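Side-chain contacts in GTPase activator-like protein (Chaetomium thermophilum, PDB 5HIU), which probably acts as a GTPase activator (TSC2), this chain being an N-terminal, all-helical part of the longer protein: residues A[321-326]-A[374-379]; A[360-365]-A[428-433]; A[436-441]-A[446-451]. All coordinates share one frame; numbering follows the deposited sequence.

Overall arrangement
All three contacts lie near the C-terminal end of an elongated chain of stacked helices, an alpha-solenoid without strands. Contact 1 joins the end region of helix 302-322 to the loop before helix 383-391. Contact 2 pairs helix 352-366 with helix 423-441, which contact 3 pairs with helix 448-459. Centres of contacts 1 and 2 are about 14 Å apart, as are those of 2 and 3; 1 and 3 are about 18 Å apart. Contacts 1 and 2 interlock along the chain and touch, through Leu-323 on Leu-361, Ile-376 on Leu-365 and a probable hydrogen bond from Asn-374 N to Leu-365 O. Contact 3 follows both. Val-378 O takes a weak hydrogen bond from Gln-447 NE2, so loop 374-379 meets both helix 352-366 and the start of helix 448-459.

Contact 1: residues A[321-326]-A[374-379]; sequences KLLRKT and NPILVE
The side-chain amide of Asn-374, which faces Leu-323 across the contact, is set by a bond inside its own loop. Asn-374 OD1 accepts from Ile-376 N at 3.0 Å, with an N-H...O angle of 154°. The donor lies in the carbonyl plane, on a lone pair. This is an Asx turn, and it fixes the rotation of the amide. CG stands anti to the backbone N (chi1 -172°), which carries the amide out to the opposite segment. There ND2 donates to Leu-323 O. The 2.5 Å between Asn-374 ND2 and Leu-323 O is very short, so the exact length is doubtful. The accepting carbonyl belongs to a type I beta turn from Leu-322 to Lys-325, closed by Lys-325 N to Leu-322 O at 2.8 Å. Beside the polar link is a small apolar touch. Leu-323 CD2 meets Ile-376 CD1 at 3.9 Å, the two side chains running at a slant to each other. Ile-376 reaches this point with CG1 anti to its own N (chi1 -174°). Leu-323 also packs on Leu-361 and Leu-339, and Ile-376 on Leu-365 and Leu-336. The contact thus lies against the C-terminal part of helix 352-366 and the N-terminal part of helix 336-348.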
loop_
_atom_site.group_PDB
_atom_site.type_symbol
_atom_site.label_atom_id
_atom_site.label_comp_id
_atom_site.label_asym_id
_atom_site.label_seq_id
_atom_site.Cartn_x
_atom_site.Cartn_y
_atom_site.Cartn_z
ATOM N N LYS A 321 -8.560 15.532 -6.699
ATOM C CA LYS A 321 -7.705 15.921 -5.586
ATOM C C LYS A 321 -6.413 16.576 -6.116
ATOM O O LYS A 321 -6.023 17.649 -5.657
ATOM C CB LYS A 321 -7.431 14.693 -4.717
ATOM C CG LYS A 321 -6.826 14.973 -3.353
ATOM C CD LYS A 321 -7.713 15.786 -2.417
ATOM C CE LYS A 321 -6.942 16.196 -1.157
ATOM N NZ LYS A 321 -7.582 17.318 -0.410
ATOM N N LEU A 322 -5.794 15.964 -7.123
ATOM C CA LEU A 322 -4.599 16.530 -7.708
ATOM C C LEU A 322 -4.819 17.928 -8.253
ATOM O O LEU A 322 -4.041 18.824 -7.963
ATOM C CB LEU A 322 -4.050 15.639 -8.824
ATOM C CG LEU A 322 -2.620 15.974 -9.290
ATOM C CD1 LEU A 322 -1.668 16.236 -8.128
ATOM C CD2 LEU A 322 -2.050 14.855 -10.141
ATOM N N LEU A 323 -5.895 18.120 -9.010
ATOM C CA LEU A 323 -6.188 19.404 -9.642
ATOM C C LEU A 323 -6.390 20.585 -8.690
ATOM O O LEU A 323 -6.478 21.711 -9.151
ATOM C CB LEU A 323 -7.426 19.288 -10.519
ATOM C CG LEU A 323 -7.207 18.515 -11.814
ATOM C CD1 LEU A 323 -8.529 17.994 -12.339
ATOM C CD2 LEU A 323 -6.529 19.379 -12.862
ATOM N N ARG A 324 -6.490 20.359 -7.384
ATOM C CA ARG A 324 -6.508 21.474 -6.440
ATOM C C ARG A 324 -5.094 21.938 -6.095
ATOM O O ARG A 324 -4.914 22.913 -5.346
ATOM C CB ARG A 324 -7.185 21.075 -5.148
ATOM C CG ARG A 324 -8.543 20.435 -5.292
ATOM C CD ARG A 324 -9.043 20.110 -3.900
ATOM N NE ARG A 324 -10.306 19.401 -3.948
ATOM C CZ ARG A 324 -11.474 19.966 -4.230
ATOM N NH1 ARG A 324 -11.547 21.268 -4.498
ATOM N NH2 ARG A 324 -12.579 19.220 -4.253
ATOM N N LYS A 325 -4.089 21.244 -6.621
ATOM C CA LYS A 325 -2.715 21.561 -6.296
ATOM C C LYS A 325 -2.048 22.500 -7.297
ATOM O O LYS A 325 -2.560 22.741 -8.396
ATOM C CB LYS A 325 -1.921 20.277 -6.151
ATOM C CG LYS A 325 -2.562 19.264 -5.217
ATOM C CD LYS A 325 -2.769 19.795 -3.808
ATOM C CE LYS A 325 -3.461 18.740 -2.975
ATOM N NZ LYS A 325 -3.522 19.111 -1.543
ATOM N N THR A 326 -0.899 23.030 -6.868
ATOM C CA THR A 326 -0.149 24.084 -7.570
ATOM C C THR A 326 1.327 23.709 -7.680
ATOM O O THR A 326 1.876 23.088 -6.768
ATOM C CB THR A 326 -0.183 25.406 -6.782
ATOM O OG1 THR A 326 0.433 25.199 -5.504
ATOM C CG2 THR A 326 -1.620 25.910 -6.603
ATOM N N ASN A 374 -10.133 27.392 -11.074
ATOM C CA ASN A 374 -8.869 26.690 -11.115
ATOM C C ASN A 374 -8.038 27.275 -12.248
ATOM O O ASN A 374 -8.573 27.529 -13.331
ATOM C CB ASN A 374 -9.119 25.200 -11.326
ATOM C CG ASN A 374 -7.870 24.365 -11.185
ATOM O OD1 ASN A 374 -6.885 24.593 -11.869
ATOM N ND2 ASN A 374 -7.915 23.366 -10.305
ATOM N N PRO A 375 -6.734 27.505 -12.001
ATOM C CA PRO A 375 -5.835 28.102 -13.002
ATOM C C PRO A 375 -5.834 27.373 -14.334
ATOM O O PRO A 375 -5.787 28.017 -15.383
ATOM C CB PRO A 375 -4.442 27.998 -12.368
ATOM C CG PRO A 375 -4.625 27.423 -11.001
ATOM C CD PRO A 375 -6.083 27.364 -10.684
ATOM N N ILE A 376 -5.885 26.045 -14.290
ATOM C CA ILE A 376 -5.874 25.215 -15.500
ATOM C C ILE A 376 -6.835 25.713 -16.594
ATOM O O ILE A 376 -6.547 25.569 -17.791
ATOM C CB ILE A 376 -6.182 23.731 -15.174
ATOM C CG1 ILE A 376 -6.036 22.852 -16.418
ATOM C CG2 ILE A 376 -7.592 23.565 -14.617
ATOM C CD1 ILE A 376 -6.225 21.373 -16.144
ATOM N N LEU A 377 -7.962 26.300 -16.205
ATOM C CA LEU A 377 -8.916 26.703 -17.200
ATOM C C LEU A 377 -9.099 28.230 -17.373
ATOM O O LEU A 377 -10.074 28.661 -17.998
ATOM C CB LEU A 377 -10.241 25.944 -17.000
ATOM C CG LEU A 377 -11.061 25.990 -15.715
ATOM C CD1 LEU A 377 -11.807 27.295 -15.577
ATOM C CD2 LEU A 377 -12.082 24.880 -15.774
ATOM N N VAL A 378 -8.162 29.051 -16.895
ATOM C CA VAL A 378 -8.368 30.499 -16.996
ATOM C C VAL A 378 -8.147 31.052 -18.399
ATOM O O VAL A 378 -8.929 31.890 -18.845
ATOM C CB VAL A 378 -7.552 31.328 -15.981
ATOM C CG1 VAL A 378 -7.876 30.894 -14.562
ATOM C CG2 VAL A 378 -6.063 31.254 -16.264
ATOM N N GLU A 379 -7.114 30.592 -19.105
ATOM C CA GLU A 379 -6.800 31.160 -20.431
ATOM C C GLU A 379 -7.462 30.390 -21.584
ATOM O O GLU A 379 -6.994 30.467 -22.719
ATOM C CB GLU A 379 -5.279 31.179 -20.672
ATOM C CG GLU A 379 -4.448 31.986 -19.683
ATOM C CD GLU A 379 -4.470 33.487 -19.938
ATOM O OE1 GLU A 379 -5.493 34.023 -20.422
ATOM O OE2 GLU A 379 -3.451 34.136 -19.632
#

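Contact 2: residues A[360-365]-A[428-433]; sequences RLINSL and KHLILR
Leu-430 meets Asn-363 from its first side-chain carbon onward. Leu-430 CB lies 3.2 Å from Asn-363 OD1, and Asn-363 CG and ND2 are both 4.0 Å from the same CB. Leu-430 CG is next, 3.9 Å from Asn-363 OD1. It stands anti to the backbone N (chi1 -173°), beside the carbonyl carbon, and the two methyls branch from it. Leu-430 CD1 turns back to the amide oxygen, 3.4 Å from Asn-363 OD1. Leu-430 CD2 makes a looser apolar contact with Ile-362 CG2 at 4.5 Å. The amide oxygen of Asn-363 thus sits tightly against both CA and CB of Leu-430. It also comes near Leu-430 N, but the angle is too poor for a hydrogen bond. The other end of the amide does have a partner: ND2 donates to Gln-426 OE1, one turn before Leu-430. His-429 meets the amide through CB, not with its ring, and the side chains cross at about a right angle. The short segments run nearly parallel, their axes 9.9 Å apart and inclined by 23°. Within the solenoid, Leu-430 also touches Ala-389 of helix 383-391 and Phe-454 of helix 448-459. Ile-362 packs on Ile-385 and Val-388, so helix 383-391 lies against both partners.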
loop_
_atom_site.group_PDB
_atom_site.type_symbol
_atom_site.label_atom_id
_atom_site.label_comp_id
_atom_site.label_asym_id
_atom_site.label_seq_id
_atom_site.Cartn_x
_atom_site.Cartn_y
_atom_site.Cartn_z
ATOM N N ARG A 360 -18.435 16.206 -10.478
ATOM C CA ARG A 360 -17.830 16.683 -9.222
ATOM C C ARG A 360 -16.429 17.227 -9.475
ATOM O O ARG A 360 -16.032 18.231 -8.896
ATOM C CB ARG A 360 -17.856 15.602 -8.116
ATOM C CG ARG A 360 -16.910 15.876 -6.937
ATOM C CD ARG A 360 -17.440 15.547 -5.546
ATOM N NE ARG A 360 -17.948 14.174 -5.453
ATOM C CZ ARG A 360 -19.156 13.837 -4.989
ATOM N NH1 ARG A 360 -20.004 14.757 -4.519
ATOM N NH2 ARG A 360 -19.518 12.558 -4.972
ATOM N N LEU A 361 -15.707 16.571 -10.366
ATOM C CA LEU A 361 -14.397 17.041 -10.810
ATOM C C LEU A 361 -14.546 18.420 -11.439
ATOM O O LEU A 361 -13.971 19.402 -10.960
ATOM C CB LEU A 361 -13.791 16.053 -11.823
ATOM C CG LEU A 361 -12.314 16.221 -12.161
ATOM C CD1 LEU A 361 -11.725 14.891 -12.577
ATOM C CD2 LEU A 361 -12.051 17.274 -13.232
ATOM N N ILE A 362 -15.374 18.490 -12.475
ATOM C CA ILE A 362 -15.611 19.737 -13.190
ATOM C C ILE A 362 -16.058 20.807 -12.201
ATOM O O ILE A 362 -15.589 21.934 -12.252
ATOM C CB ILE A 362 -16.622 19.562 -14.346
ATOM C CG1 ILE A 362 -16.064 18.594 -15.410
ATOM C CG2 ILE A 362 -16.919 20.903 -15.012
ATOM C CD1 ILE A 362 -17.071 18.211 -16.482
ATOM N N ASN A 363 -16.904 20.453 -11.253
ATOM C CA ASN A 363 -17.312 21.431 -10.257
ATOM C C ASN A 363 -16.178 21.921 -9.380
ATOM O O ASN A 363 -16.219 23.040 -8.901
ATOM C CB ASN A 363 -18.415 20.877 -9.385
ATOM C CG ASN A 363 -19.774 21.167 -9.943
ATOM O OD1 ASN A 363 -20.084 22.315 -10.241
ATOM N ND2 ASN A 363 -20.599 20.138 -10.094
ATOM N N SER A 364 -15.169 21.090 -9.166
ATOM C CA SER A 364 -14.027 21.509 -8.373
ATOM C C SER A 364 -13.062 22.370 -9.185
ATOM O O SER A 364 -12.231 23.080 -8.609
ATOM C CB SER A 364 -13.278 20.304 -7.823
ATOM O OG SER A 364 -12.733 19.570 -8.896
ATOM N N LEU A 365 -13.146 22.277 -10.510
ATOM C CA LEU A 365 -12.403 23.175 -11.401
ATOM C C LEU A 365 -12.945 24.611 -11.428
ATOM O O LEU A 365 -12.173 25.556 -11.469
ATOM C CB LEU A 365 -12.399 22.632 -12.815
ATOM C CG LEU A 365 -11.546 21.405 -13.039
ATOM C CD1 LEU A 365 -11.652 21.036 -14.504
ATOM C CD2 LEU A 365 -10.089 21.624 -12.646
ATOM N N LYS A 428 -27.121 21.464 -10.314
ATOM C CA LYS A 428 -27.531 22.624 -9.523
ATOM C C LYS A 428 -26.313 23.347 -8.938
ATOM O O LYS A 428 -26.340 24.571 -8.784
ATOM C CB LYS A 428 -28.494 22.226 -8.404
ATOM N N HIS A 429 -25.253 22.598 -8.622
ATOM C CA HIS A 429 -24.007 23.194 -8.134
ATOM C C HIS A 429 -23.257 23.964 -9.216
ATOM O O HIS A 429 -22.773 25.070 -8.966
ATOM C CB HIS A 429 -23.090 22.128 -7.521
ATOM C CG HIS A 429 -23.378 21.857 -6.081
ATOM N ND1 HIS A 429 -24.627 21.485 -5.632
ATOM C CD2 HIS A 429 -22.584 21.912 -4.986
ATOM C CE1 HIS A 429 -24.591 21.325 -4.322
ATOM N NE2 HIS A 429 -23.364 21.578 -3.906
ATOM N N LEU A 430 -23.162 23.367 -10.403
ATOM C CA LEU A 430 -22.444 23.953 -11.536
ATOM C C LEU A 430 -23.201 25.148 -12.159
ATOM O O LEU A 430 -22.659 26.248 -12.335
ATOM C CB LEU A 430 -22.211 22.878 -12.596
ATOM C CG LEU A 430 -21.331 23.246 -13.787
ATOM C CD1 LEU A 430 -19.956 23.731 -13.346
ATOM C CD2 LEU A 430 -21.216 22.036 -14.708
ATOM N N ILE A 431 -24.459 24.924 -12.494
ATOM C CA ILE A 431 -25.290 26.011 -12.947
ATOM C C ILE A 431 -25.065 27.200 -12.022
ATOM O O ILE A 431 -24.713 28.280 -12.486
ATOM C CB ILE A 431 -26.789 25.616 -13.011
ATOM C CG1 ILE A 431 -27.036 24.529 -14.084
ATOM C CG2 ILE A 431 -27.660 26.842 -13.266
ATOM C CD1 ILE A 431 -26.106 24.593 -15.282
ATOM N N LEU A 432 -25.213 26.998 -10.716
ATOM C CA LEU A 432 -25.092 28.117 -9.787
ATOM C C LEU A 432 -23.740 28.808 -9.937
ATOM O O LEU A 432 -23.670 30.038 -9.993
ATOM C CB LEU A 432 -25.315 27.682 -8.330
ATOM C CG LEU A 432 -25.439 28.840 -7.322
ATOM C CD1 LEU A 432 -26.666 29.699 -7.584
ATOM C CD2 LEU A 432 -25.463 28.338 -5.890
ATOM N N ARG A 433 -22.679 28.014 -10.020
ATOM C CA ARG A 433 -21.323 28.551 -10.142
ATOM C C ARG A 433 -21.087 29.288 -11.467
ATOM O O ARG A 433 -20.549 30.385 -11.468
ATOM C CB ARG A 433 -20.294 27.436 -9.994
ATOM C CG ARG A 433 -18.848 27.894 -10.053
ATOM C CD ARG A 433 -18.529 28.973 -9.026
ATOM N NE ARG A 433 -17.111 29.332 -9.068
ATOM C CZ ARG A 433 -16.568 30.379 -8.449
ATOM N NH1 ARG A 433 -17.312 31.195 -7.714
ATOM N NH2 ARG A 433 -15.264 30.609 -8.565
#

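Contact 3: residues A[436-441]-A[446-451]; sequences NLIVHQ and LQRDDC
Arg-448 touches Ile-438 with the stem of its side chain, while its flat guanidinium group stays farther off. Arg-448 CG and CD each lie 4.2 Å from Ile-438 CG2, and the two side chains cross at about a right angle. The chain of Arg-448 bends at chi3 (60°), which swings the guanidinium away from that methyl. The ring of His-440, on the same helix as Ile-438, takes no part across the contact; Val-439 CG1 lies over the centre of one face of the His-440 ring, 4.2 Å above its plane. Ile-438 reaches over with both branches. CG2 serves Arg-448, and CG1 lies beside the backbone N (chi1 -65°), where it meets Cys-451. Cys-451 CB is 3.7 Å from Ile-438 CG1 and 3.8 Å from Ile-438 CD1. Helices 423-441 and 448-459 form an alpha-alpha hairpin of the solenoid, and the two segments are its ends at the connecting loop. Gln-447 holds the N-cap position of the second helix, whose first turn is closed by Cys-451 N to Gln-447 O at 2.9 Å. Farther along that helix, Met-452 and Leu-455 also pack on Ile-438. Gln-447 NE2 makes a weak hydrogen bond to Val-378 O. Cys-451 and Gln-447 both touch Trp-382.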
loop_
_atom_site.group_PDB
_atom_site.type_symbol
_atom_site.label_atom_id
_atom_site.label_comp_id
_atom_site.label_asym_id
_atom_site.label_seq_id
_atom_site.Cartn_x
_atom_site.Cartn_y
_atom_site.Cartn_z
ATOM N N ASN A 436 -22.867 32.379 -11.365
ATOM C CA ASN A 436 -22.147 33.368 -10.562
ATOM C C ASN A 436 -20.968 33.985 -11.279
ATOM O O ASN A 436 -20.676 35.162 -11.074
ATOM C CB ASN A 436 -21.626 32.755 -9.254
ATOM C CG ASN A 436 -22.684 32.667 -8.176
ATOM O OD1 ASN A 436 -22.835 31.628 -7.537
ATOM N ND2 ASN A 436 -23.404 33.759 -7.949
ATOM N N LEU A 437 -20.268 33.185 -12.078
ATOM C CA LEU A 437 -19.083 33.663 -12.776
ATOM C C LEU A 437 -19.468 34.737 -13.775
ATOM O O LEU A 437 -18.807 35.767 -13.870
ATOM C CB LEU A 437 -18.377 32.525 -13.485
ATOM C CG LEU A 437 -17.566 31.621 -12.554
ATOM C CD1 LEU A 437 -17.293 30.312 -13.262
ATOM C CD2 LEU A 437 -16.248 32.239 -12.116
ATOM N N ILE A 438 -20.557 34.502 -14.493
ATOM C CA ILE A 438 -21.074 35.478 -15.418
ATOM C C ILE A 438 -21.419 36.747 -14.666
ATOM O O ILE A 438 -21.012 37.838 -15.050
ATOM C CB ILE A 438 -22.352 34.978 -16.114
ATOM C CG1 ILE A 438 -22.028 33.774 -17.000
ATOM C CG2 ILE A 438 -22.993 36.095 -16.945
ATOM C CD1 ILE A 438 -23.244 32.972 -17.393
ATOM N N VAL A 439 -22.178 36.598 -13.593
ATOM C CA VAL A 439 -22.676 37.753 -12.886
ATOM C C VAL A 439 -21.519 38.553 -12.341
ATOM O O VAL A 439 -21.466 39.759 -12.529
ATOM C CB VAL A 439 -23.663 37.365 -11.767
ATOM C CG1 VAL A 439 -23.949 38.539 -10.832
ATOM C CG2 VAL A 439 -24.960 36.898 -12.391
ATOM N N HIS A 440 -20.574 37.902 -11.695
ATOM C CA HIS A 440 -19.535 38.655 -11.011
ATOM C C HIS A 440 -18.432 39.226 -11.901
ATOM O O HIS A 440 -17.978 40.346 -11.654
ATOM C CB HIS A 440 -19.015 37.858 -9.833
ATOM C CG HIS A 440 -20.062 37.689 -8.783
ATOM N ND1 HIS A 440 -20.593 36.464 -8.439
ATOM C CD2 HIS A 440 -20.754 38.614 -8.076
ATOM C CE1 HIS A 440 -21.528 36.641 -7.521
ATOM N NE2 HIS A 440 -21.644 37.935 -7.283
ATOM N N GLN A 441 -18.038 38.505 -12.949
ATOM C CA GLN A 441 -17.091 39.050 -13.924
ATOM C C GLN A 441 -17.771 39.816 -15.081
ATOM O O GLN A 441 -17.474 40.985 -15.331
ATOM C CB GLN A 441 -16.241 37.939 -14.495
ATOM C CG GLN A 441 -15.348 37.244 -13.494
ATOM C CD GLN A 441 -14.131 36.646 -14.170
ATOM O OE1 GLN A 441 -13.723 37.107 -15.248
ATOM N NE2 GLN A 441 -13.529 35.626 -13.545
ATOM N N LEU A 446 -13.553 36.259 -20.079
ATOM C CA LEU A 446 -13.337 35.866 -21.470
ATOM C C LEU A 446 -14.471 34.979 -21.998
ATOM O O LEU A 446 -15.133 35.293 -22.995
ATOM C CB LEU A 446 -12.009 35.104 -21.586
ATOM C CG LEU A 446 -10.732 35.739 -21.036
ATOM C CD1 LEU A 446 -9.569 34.774 -21.211
ATOM C CD2 LEU A 446 -10.448 37.075 -21.718
ATOM N N GLN A 447 -14.722 33.900 -21.261
ATOM C CA GLN A 447 -15.451 32.742 -21.763
ATOM C C GLN A 447 -16.959 32.852 -21.589
ATOM O O GLN A 447 -17.672 31.871 -21.759
ATOM C CB GLN A 447 -14.955 31.491 -21.051
ATOM C CG GLN A 447 -13.434 31.322 -21.031
ATOM C CD GLN A 447 -12.746 32.080 -19.900
ATOM O OE1 GLN A 447 -13.299 33.022 -19.348
ATOM N NE2 GLN A 447 -11.530 31.680 -19.567
ATOM N N ARG A 448 -17.437 34.050 -21.277
ATOM C CA ARG A 448 -18.834 34.285 -20.948
ATOM C C ARG A 448 -19.845 33.768 -21.979
ATOM O O ARG A 448 -20.932 33.331 -21.605
ATOM C CB ARG A 448 -19.053 35.780 -20.731
ATOM C CG ARG A 448 -20.439 36.159 -20.241
ATOM C CD ARG A 448 -20.525 37.643 -19.903
ATOM N NE ARG A 448 -20.226 38.481 -21.066
ATOM C CZ ARG A 448 -20.486 39.784 -21.161
ATOM N NH1 ARG A 448 -21.077 40.446 -20.170
ATOM N NH2 ARG A 448 -20.156 40.424 -22.278
ATOM N N ASP A 449 -19.513 33.834 -23.267
ATOM C CA ASP A 449 -20.448 33.377 -24.307
ATOM C C ASP A 449 -20.554 31.850 -24.287
ATOM O O ASP A 449 -21.638 31.301 -24.503
ATOM C CB ASP A 449 -20.056 33.886 -25.702
ATOM N N ASP A 450 -19.434 31.172 -24.022
ATOM C CA ASP A 450 -19.452 29.717 -23.786
ATOM C C ASP A 450 -20.236 29.395 -22.507
ATOM O O ASP A 450 -21.034 28.448 -22.486
ATOM C CB ASP A 450 -18.033 29.132 -23.728
ATOM C CG ASP A 450 -17.494 28.742 -25.113
ATOM O OD1 ASP A 450 -18.259 28.828 -26.111
ATOM O OD2 ASP A 450 -16.304 28.329 -25.196
ATOM N N CYS A 451 -20.028 30.193 -21.458
ATOM C CA CYS A 451 -20.823 30.068 -20.240
ATOM C C CYS A 451 -22.299 30.109 -20.587
ATOM O O CYS A 451 -23.083 29.236 -20.208
ATOM C CB CYS A 451 -20.512 31.188 -19.249
ATOM S SG CYS A 451 -19.059 30.916 -18.223
#